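Local coordinates for universal stress protein (Mycobacterium smegmatis, PDB 5AHW) that binds cyclic AMP as a homodimeric universal stress protein of the nucleotide-binding HUP clan, and may act in signalling, at residues V21-Q26 with D140-H145; L111-V116 with A131-R136. All coordinates share one frame; numbering follows the deposited sequence.

Contact 1. Residues V21-Q26 with D140-H145; sequences VDRAGQ and DVLIVH
R23 lays the carbon part of its side chain against two strand residues, L142 and V144, and these three side chains carry the whole contact. All three side chains leave their backbones in the direction of the other segment. CB of R23 meets the methyl CG2 of V144 at 4.0 Å, and one bond further out CG of R23 approaches CD2 of L142 at 4.3 Å. Successive carbons of the arginine thus face alternate residues of the strand, as expected where L142 and V144 project from the same side of it. In V144 the CG1 branch lies trans to the backbone N (chi1 178°), which leaves CG2, trans to the carbonyl carbon, as the methyl that meets the arginine. The helix and strand come nearest at R23 and V144, whose CA atoms are 7.4 Å apart, and no hydrogen bond joins the two segments; the evidence is for purely apolar contact.

Beyond CG the arginine bends twice, at chi2 (71°) and chi3 (88°), and its charged end serves the dimer: NE forms a salt bridge with D140 of the second subunit. The strand is itself at that interface, since V141, L142 and I143 pair in an antiparallel ladder with a strand of the other chain. On the inner side, A24 packs on V9 and V112. Helix 15-31 therefore packs on part of one face of the parallel sheet, over strands 6-10, 110-114 and 140-144, the last outermost within this chain: the alpha/beta layering of the universal stress protein fold, in a dimer whose sheet continues across the interface.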
ATOM      1  N   VAL B  21       8.795   6.026  -5.653  1.00 31.42           N
ATOM      2  CA  VAL B  21       9.712   6.702  -4.747  1.00 32.76           C
ATOM      3  C   VAL B  21       9.158   8.072  -4.188  1.00 34.69           C
ATOM      4  O   VAL B  21       9.253   8.332  -2.975  1.00 34.31           O
ATOM      5  CB  VAL B  21      11.069   6.919  -5.448  1.00 33.68           C
ATOM      6  CG1 VAL B  21      12.031   7.701  -4.574  1.00 35.10           C
ATOM      7  CG2 VAL B  21      11.719   5.580  -5.748  1.00 34.58           C
ATOM      8  N   ASP B  22       8.610   8.925  -5.068  1.00 35.16           N
ATOM      9  CA  ASP B  22       7.962  10.152  -4.620  1.00 36.77           C
ATOM     10  C   ASP B  22       7.034   9.802  -3.465  1.00 38.03           C
ATOM     11  O   ASP B  22       7.163  10.408  -2.396  1.00 39.58           O
ATOM     12  CB  ASP B  22       7.120  10.818  -5.678  1.00 36.73           C
ATOM     13  CG  ASP B  22       7.916  11.374  -6.757  1.00 38.54           C
ATOM     14  OD1 ASP B  22       9.126  11.506  -6.564  1.00 41.27           O
ATOM     15  OD2 ASP B  22       7.364  11.622  -7.859  1.00 40.46           O
ATOM     16  N   ARG B  23       6.138   8.818  -3.663  1.00 36.75           N
ATOM     17  CA  ARG B  23       5.161   8.483  -2.647  1.00 37.15           C
ATOM     18  C   ARG B  23       5.803   7.904  -1.394  1.00 37.12           C
ATOM     19  O   ARG B  23       5.435   8.282  -0.275  1.00 37.89           O
ATOM     20  CB  ARG B  23       4.098   7.568  -3.185  1.00 38.42           C
ATOM     21  CG  ARG B  23       2.807   7.619  -2.424  1.00 44.15           C
ATOM     22  CD  ARG B  23       2.075   8.960  -2.666  1.00 48.79           C
ATOM     23  NE  ARG B  23       1.203   8.873  -3.872  1.00 53.02           N
ATOM     24  CZ  ARG B  23       0.321   9.805  -4.217  1.00 64.09           C
ATOM     25  NH1 ARG B  23       0.237  10.940  -3.508  1.00 66.26           N
ATOM     26  NH2 ARG B  23      -0.466   9.635  -5.281  1.00 69.39           N
ATOM     27  N   ALA B  24       6.769   6.996  -1.536  1.00 34.60           N
ATOM     28  CA  ALA B  24       7.399   6.484  -0.350  1.00 34.24           C
ATOM     29  C   ALA B  24       8.081   7.606   0.388  1.00 35.27           C
ATOM     30  O   ALA B  24       8.092   7.589   1.563  1.00 34.37           O
ATOM     31  CB  ALA B  24       8.397   5.395  -0.672  1.00 33.30           C
ATOM     32  N   GLY B  25       8.664   8.566  -0.320  1.00 37.34           N
ATOM     33  CA  GLY B  25       9.317   9.702   0.303  1.00 39.39           C
ATOM     34  C   GLY B  25       8.398  10.609   1.116  1.00 41.37           C
ATOM     35  O   GLY B  25       8.776  11.094   2.200  1.00 41.90           O
ATOM     36  N   GLN B  26       7.188  10.803   0.599  1.00 42.66           N
ATOM     37  CA  GLN B  26       6.142  11.543   1.294  1.00 45.49           C
ATOM     38  C   GLN B  26       5.727  10.785   2.533  1.00 44.06           C
ATOM     39  O   GLN B  26       5.625  11.358   3.608  1.00 42.90           O
ATOM     40  CB  GLN B  26       4.941  11.805   0.346  1.00 48.99           C
ATOM     41  CG  GLN B  26       5.381  12.633  -0.870  1.00 54.84           C
ATOM     42  CD  GLN B  26       4.333  12.967  -1.969  1.00 59.94           C
ATOM     43  OE1 GLN B  26       3.675  12.090  -2.592  1.00 56.83           O
ATOM     44  NE2 GLN B  26       4.232  14.267  -2.257  1.00 65.42           N
ATOM     45  N   ASP B 140       3.354  -4.709   5.638  1.00 28.73           N
ATOM     46  CA  ASP B 140       2.396  -3.905   4.866  1.00 29.26           C
ATOM     47  C   ASP B 140       3.014  -3.626   3.529  1.00 27.98           C
ATOM     48  O   ASP B 140       4.205  -3.420   3.431  1.00 29.04           O
ATOM     49  CB  ASP B 140       2.140  -2.554   5.530  1.00 30.47           C
ATOM     50  CG  ASP B 140       1.351  -2.645   6.817  1.00 31.91           C
ATOM     51  OD1 ASP B 140       0.955  -3.795   7.203  1.00 31.30           O
ATOM     52  OD2 ASP B 140       1.063  -1.513   7.391  1.00 33.29           O
ATOM     53  N   VAL B 141       2.208  -3.641   2.502  1.00 27.73           N
ATOM     54  CA  VAL B 141       2.681  -3.313   1.173  1.00 27.11           C
ATOM     55  C   VAL B 141       1.840  -2.207   0.563  1.00 26.57           C
ATOM     56  O   VAL B 141       0.629  -2.352   0.477  1.00 27.25           O
ATOM     57  CB  VAL B 141       2.613  -4.546   0.281  1.00 25.43           C
ATOM     58  CG1 VAL B 141       2.944  -4.188  -1.136  1.00 25.86           C
ATOM     59  CG2 VAL B 141       3.679  -5.529   0.761  1.00 27.64           C
ATOM     60  N   LEU B 142       2.490  -1.154   0.096  1.00 26.46           N
ATOM     61  CA  LEU B 142       1.805  -0.100  -0.624  1.00 27.25           C
ATOM     62  C   LEU B 142       2.109  -0.328  -2.122  1.00 26.80           C
ATOM     63  O   LEU B 142       3.255  -0.321  -2.555  1.00 24.84           O
ATOM     64  CB  LEU B 142       2.325   1.264  -0.219  1.00 27.97           C
ATOM     65  CG  LEU B 142       1.697   2.479  -0.871  1.00 29.19           C
ATOM     66  CD1 LEU B 142       0.215   2.599  -0.458  1.00 29.66           C
ATOM     67  CD2 LEU B 142       2.410   3.794  -0.487  1.00 29.98           C
ATOM     68  N   ILE B 143       1.046  -0.439  -2.886  1.00 27.39           N
ATOM     69  CA  ILE B 143       1.115  -0.489  -4.311  1.00 27.23           C
ATOM     70  C   ILE B 143       0.698   0.825  -4.829  1.00 27.23           C
ATOM     71  O   ILE B 143      -0.445   1.146  -4.763  1.00 27.01           O
ATOM     72  CB  ILE B 143       0.251  -1.661  -4.836  1.00 29.49           C
ATOM     73  CG1 ILE B 143       0.875  -3.000  -4.346  1.00 29.78           C
ATOM     74  CG2 ILE B 143       0.213  -1.659  -6.385  1.00 29.18           C
ATOM     75  CD1 ILE B 143       0.085  -4.211  -4.755  1.00 31.24           C
ATOM     76  N   VAL B 144       1.663   1.611  -5.295  1.00 27.59           N
ATOM     77  CA  VAL B 144       1.425   2.943  -5.816  1.00 28.30           C
ATOM     78  C   VAL B 144       0.891   2.839  -7.227  1.00 29.95           C
ATOM     79  O   VAL B 144       1.431   2.040  -8.015  1.00 28.91           O
ATOM     80  CB  VAL B 144       2.746   3.729  -5.826  1.00 27.69           C
ATOM     81  CG1 VAL B 144       2.550   5.131  -6.424  1.00 28.17           C
ATOM     82  CG2 VAL B 144       3.286   3.799  -4.392  1.00 28.21           C
ATOM     83  N   HIS B 145      -0.188   3.574  -7.564  1.00 32.91           N
ATOM     84  CA  HIS B 145      -0.759   3.485  -8.913  1.00 34.35           C
ATOM     85  C   HIS B 145       0.105   4.303  -9.877  1.00 34.59           C
ATOM     86  O   HIS B 145      -0.091   5.479 -10.044  1.00 39.44           O
ATOM     87  CB  HIS B 145      -2.185   4.039  -8.948  1.00 40.73           C
ATOM     88  CG  HIS B 145      -3.000   3.509 -10.085  1.00 44.04           C
ATOM     89  ND1 HIS B 145      -3.468   4.306 -11.116  1.00 48.39           N
ATOM     90  CD2 HIS B 145      -3.445   2.254 -10.339  1.00 45.04           C
ATOM     91  CE1 HIS B 145      -4.152   3.554 -11.965  1.00 49.08           C
ATOM     92  NE2 HIS B 145      -4.156   2.306 -11.515  1.00 48.61           N
TER

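Contact 2. Residues L111-V116 with A131-R136; sequences LVVGNV and ANVARR. With CMP (adenosine-3',5'-cyclic-monophosphate), chain K; SO4 (sulfate ion), chain L.
V133 is the residue of the helix that reaches the strand, touching L111 and V113 together, while its neighbours in sequence are engaged elsewhere. A131 opens the segment: its carbonyl O accepts the helical bond from R135 N and also lies 3.8 Å above the plane of the R135 guanidinium, over its centre. N132 follows, its side chain packing on V96 of helix 95-105.

At V133 the CG1 methyl does the touching. Swung opposite the backbone N (chi1 167°), it meets CD2 of L111 tip to tip at 4.1 Å, and CG1 of V113 at 4.3 Å. A134 packs on L118 of the second subunit. R135 bends at chi3, and its NE donates to O2 of a sulfate at 3.1 Å, a nearly straight bond (167°). R136, extended from CG to NE, grips the same ion with two N–H groups: NE to O1 and NH2 to O4, each at 2.8 Å. The sulfur lies in the plane of the R136 guanidinium, beyond its edge.

The C-terminal end of the strand serves cyclic AMP. V116 N donates to O5' at 3.1 Å, whereas the bond from G114 N to O2' is weak. V113, besides meeting V133, brings its CA to 3.4 Å from the ribose O2'.

Chemically, then, the interface between the segments is apolar and the polar work is done at its borders: backbone N–H groups meet the nucleotide at the C-terminal end of the strand, and two arginines share a sulfate, probably from the crystallisation liquor, consistent with an anion-attracting patch at the helix end.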
ATOM      1  N   LEU B 111       6.713  -1.763   2.750  1.00 27.66           N
ATOM      2  CA  LEU B 111       7.405  -1.945   1.508  1.00 27.09           C
ATOM      3  C   LEU B 111       6.583  -1.323   0.370  1.00 26.04           C
ATOM      4  O   LEU B 111       5.403  -1.586   0.250  1.00 25.63           O
ATOM      5  CB  LEU B 111       7.509  -3.458   1.348  1.00 27.82           C
ATOM      6  CG  LEU B 111       8.217  -4.046   0.174  1.00 29.60           C
ATOM      7  CD1 LEU B 111       9.474  -3.270  -0.241  1.00 31.54           C
ATOM      8  CD2 LEU B 111       8.531  -5.432   0.665  1.00 31.09           C
ATOM      9  N   VAL B 112       7.188  -0.471  -0.447  1.00 25.53           N
ATOM     10  CA  VAL B 112       6.488   0.234  -1.468  1.00 24.75           C
ATOM     11  C   VAL B 112       6.991  -0.177  -2.860  1.00 24.30           C
ATOM     12  O   VAL B 112       8.204  -0.217  -3.149  1.00 24.31           O
ATOM     13  CB  VAL B 112       6.723   1.729  -1.270  1.00 26.68           C
ATOM     14  CG1 VAL B 112       5.927   2.573  -2.271  1.00 26.50           C
ATOM     15  CG2 VAL B 112       6.323   2.113   0.140  1.00 27.91           C
ATOM     16  N   VAL B 113       6.041  -0.473  -3.742  1.00 24.13           N
ATOM     17  CA  VAL B 113       6.276  -0.752  -5.136  1.00 23.48           C
ATOM     18  C   VAL B 113       5.237  -0.032  -6.010  1.00 23.96           C
ATOM     19  O   VAL B 113       4.157   0.305  -5.554  1.00 25.52           O
ATOM     20  CB  VAL B 113       6.244  -2.296  -5.416  1.00 23.49           C
ATOM     21  CG1 VAL B 113       7.386  -3.036  -4.728  1.00 24.17           C
ATOM     22  CG2 VAL B 113       4.966  -2.936  -4.964  1.00 24.00           C
ATOM     23  N   GLY B 114       5.569   0.251  -7.259  1.00 24.08           N
ATOM     24  CA  GLY B 114       4.563   0.597  -8.283  1.00 23.91           C
ATOM     25  C   GLY B 114       3.833  -0.623  -8.765  1.00 23.53           C
ATOM     26  O   GLY B 114       4.096  -1.745  -8.289  1.00 22.36           O
ATOM     27  N   ASN B 115       2.958  -0.420  -9.750  1.00 24.26           N
ATOM     28  CA  ASN B 115       1.977  -1.401 -10.145  1.00 24.49           C
ATOM     29  C   ASN B 115       2.177  -1.944 -11.515  1.00 26.05           C
ATOM     30  O   ASN B 115       1.316  -2.640 -12.039  1.00 28.24           O
ATOM     31  CB  ASN B 115       0.582  -0.742 -10.061  1.00 25.50           C
ATOM     32  CG  ASN B 115       0.300   0.264 -11.184  1.00 26.63           C
ATOM     33  OD1 ASN B 115       1.195   0.876 -11.807  1.00 26.97           O
ATOM     34  ND2 ASN B 115      -0.971   0.471 -11.434  1.00 29.11           N
ATOM     35  N   VAL B 116       3.281  -1.600 -12.151  1.00 28.15           N
ATOM     36  CA  VAL B 116       3.503  -2.006 -13.535  1.00 28.18           C
ATOM     37  C   VAL B 116       3.496  -3.493 -13.531  1.00 28.89           C
ATOM     38  O   VAL B 116       4.171  -4.111 -12.744  1.00 26.74           O
ATOM     39  CB  VAL B 116       4.819  -1.445 -14.084  1.00 28.70           C
ATOM     40  CG1 VAL B 116       5.183  -2.044 -15.435  1.00 29.11           C
ATOM     41  CG2 VAL B 116       4.711   0.075 -14.171  1.00 29.90           C
ATOM     42  N   ALA B 131       2.790  -8.038  -7.738  1.00 23.78           N
ATOM     43  CA  ALA B 131       1.955  -9.108  -7.270  1.00 22.21           C
ATOM     44  C   ALA B 131       2.755 -10.099  -6.410  1.00 22.70           C
ATOM     45  O   ALA B 131       2.256 -10.591  -5.392  1.00 22.38           O
ATOM     46  CB  ALA B 131       1.373  -9.824  -8.435  1.00 22.36           C
ATOM     47  N   ASN B 132       3.989 -10.417  -6.820  1.00 23.25           N
ATOM     48  CA  ASN B 132       4.724 -11.456  -6.112  1.00 23.73           C
ATOM     49  C   ASN B 132       5.226 -10.872  -4.796  1.00 23.90           C
ATOM     50  O   ASN B 132       5.310 -11.562  -3.781  1.00 25.64           O
ATOM     51  CB  ASN B 132       5.916 -11.990  -6.929  1.00 23.38           C
ATOM     52  CG  ASN B 132       5.542 -12.744  -8.195  1.00 24.05           C
ATOM     53  OD1 ASN B 132       4.393 -12.863  -8.612  1.00 25.47           O
ATOM     54  ND2 ASN B 132       6.556 -13.355  -8.781  1.00 24.17           N
ATOM     55  N   VAL B 133       5.618  -9.618  -4.818  1.00 23.84           N
ATOM     56  CA  VAL B 133       5.951  -8.936  -3.569  1.00 25.50           C
ATOM     57  C   VAL B 133       4.780  -8.938  -2.575  1.00 24.82           C
ATOM     58  O   VAL B 133       4.938  -9.242  -1.380  1.00 23.37           O
ATOM     59  CB  VAL B 133       6.424  -7.491  -3.862  1.00 26.54           C
ATOM     60  CG1 VAL B 133       6.490  -6.651  -2.627  1.00 28.25           C
ATOM     61  CG2 VAL B 133       7.815  -7.496  -4.428  1.00 25.92           C
ATOM     62  N   ALA B 134       3.595  -8.625  -3.094  1.00 24.35           N
ATOM     63  CA  ALA B 134       2.391  -8.589  -2.239  1.00 25.29           C
ATOM     64  C   ALA B 134       2.170  -9.973  -1.702  1.00 24.79           C
ATOM     65  O   ALA B 134       1.866 -10.131  -0.519  1.00 23.84           O
ATOM     66  CB  ALA B 134       1.157  -8.108  -3.052  1.00 25.18           C
ATOM     67  N   ARG B 135       2.338 -11.024  -2.535  1.00 23.51           N
ATOM     68  CA  ARG B 135       2.019 -12.306  -1.982  1.00 23.81           C
ATOM     69  C   ARG B 135       3.043 -12.768  -0.979  1.00 25.19           C
ATOM     70  O   ARG B 135       2.708 -13.539  -0.075  1.00 26.16           O
ATOM     71  CB  ARG B 135       1.788 -13.391  -3.024  1.00 26.42           C
ATOM     72  CG  ARG B 135       0.527 -13.254  -3.902  1.00 25.96           C
ATOM     73  CD  ARG B 135       0.303 -14.498  -4.734  1.00 28.35           C
ATOM     74  NE  ARG B 135       1.274 -14.409  -5.782  1.00 32.12           N
ATOM     75  CZ  ARG B 135       1.035 -13.809  -6.952  1.00 33.25           C
ATOM     76  NH1 ARG B 135      -0.188 -13.415  -7.283  1.00 37.27           N
ATOM     77  NH2 ARG B 135       1.988 -13.665  -7.800  1.00 33.16           N
ATOM     78  N   ARG B 136       4.287 -12.334  -1.117  1.00 24.27           N
ATOM     79  CA  ARG B 136       5.379 -12.915  -0.328  1.00 25.42           C
ATOM     80  C   ARG B 136       5.740 -12.097   0.921  1.00 27.13           C
ATOM     81  O   ARG B 136       6.330 -12.611   1.828  1.00 28.07           O
ATOM     82  CB  ARG B 136       6.607 -13.195  -1.193  1.00 25.03           C
ATOM     83  CG  ARG B 136       6.373 -14.301  -2.245  1.00 24.63           C
ATOM     84  CD  ARG B 136       7.642 -14.605  -3.055  1.00 25.76           C
ATOM     85  NE  ARG B 136       7.329 -15.339  -4.292  1.00 25.98           N
ATOM     86  CZ  ARG B 136       8.100 -15.413  -5.346  1.00 28.24           C
ATOM     87  NH1 ARG B 136       9.296 -14.874  -5.322  1.00 30.67           N
ATOM     88  NH2 ARG B 136       7.725 -16.138  -6.408  1.00 29.57           N
TER
HETATM   89  P   CMP K1148       6.883   0.470 -11.232  1.00 30.68           P
HETATM   90  O1P CMP K1148       6.013   1.713 -11.084  1.00 30.29           O
HETATM   91  O2P CMP K1148       7.752   0.593 -12.396  1.00 27.24           O
HETATM   92  O5' CMP K1148       6.088  -0.893 -11.188  1.00 28.45           O
HETATM   93  C5' CMP K1148       6.643  -2.188 -10.846  1.00 32.74           C
HETATM   94  C4' CMP K1148       7.520  -1.972  -9.646  1.00 28.98           C
HETATM   95  O4' CMP K1148       8.296  -3.102  -9.289  1.00 33.95           O
HETATM   96  C3' CMP K1148       8.528  -0.899  -9.822  1.00 30.23           C
HETATM   97  O3' CMP K1148       7.844   0.341  -9.928  1.00 28.99           O
HETATM   98  C2' CMP K1148       9.442  -1.111  -8.606  1.00 30.09           C
HETATM   99  O2' CMP K1148       8.895  -0.615  -7.377  1.00 29.70           O
HETATM  100  C1' CMP K1148       9.452  -2.648  -8.577  1.00 29.50           C
HETATM  101  N9  CMP K1148      10.683  -3.082  -9.281  1.00 32.03           N
HETATM  102  C8  CMP K1148      10.786  -3.529 -10.547  1.00 31.23           C
HETATM  103  N7  CMP K1148      12.067  -3.761 -10.872  1.00 29.27           N
HETATM  104  C5  CMP K1148      12.793  -3.483  -9.815  1.00 31.18           C
HETATM  105  C6  CMP K1148      14.221  -3.548  -9.454  1.00 31.36           C
HETATM  106  N6  CMP K1148      15.102  -3.967 -10.351  1.00 30.39           N
HETATM  107  N1  CMP K1148      14.594  -3.167  -8.225  1.00 29.28           N
HETATM  108  C2  CMP K1148      13.722  -2.738  -7.305  1.00 30.83           C
HETATM  109  N3  CMP K1148      12.401  -2.636  -7.562  1.00 31.13           N
HETATM  110  C4  CMP K1148      11.897  -2.996  -8.771  1.00 32.02           C
HETATM  111  S   SO4 L1149       4.361 -16.900  -5.527  0.50 29.46           S
HETATM  112  O1  SO4 L1149       5.128 -17.103  -4.238  0.50 26.77           O
HETATM  113  O2  SO4 L1149       4.201 -15.387  -5.675  0.50 23.51           O
HETATM  114  O3  SO4 L1149       3.054 -17.581  -5.364  0.50 22.02           O
HETATM  115  O4  SO4 L1149       5.156 -17.106  -6.725  0.50 22.91           O

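Overall arrangement
The centres of contacts 1 and 2 are about 10 Å apart, and each contact uses one of two neighbouring strands of one parallel sheet, 140-144 and 110-114 respectively. Backbone bonds tie them directly: V144 N approaches V113 O at 2.8 Å, and L142 N approaches L111 O at 2.9 Å, both probable hydrogen bonds. The chain order is helix 15-31, strand 110-114, helix 129-136, strand 140-144, so both segments of contact 2 come between those of contact 1. That last helix-to-strand step links the contacts in sequence. Together they join the nucleotide pocket at the C-terminal end of strand 110-114 to the strand at the dimer interface, and both touch the second subunit.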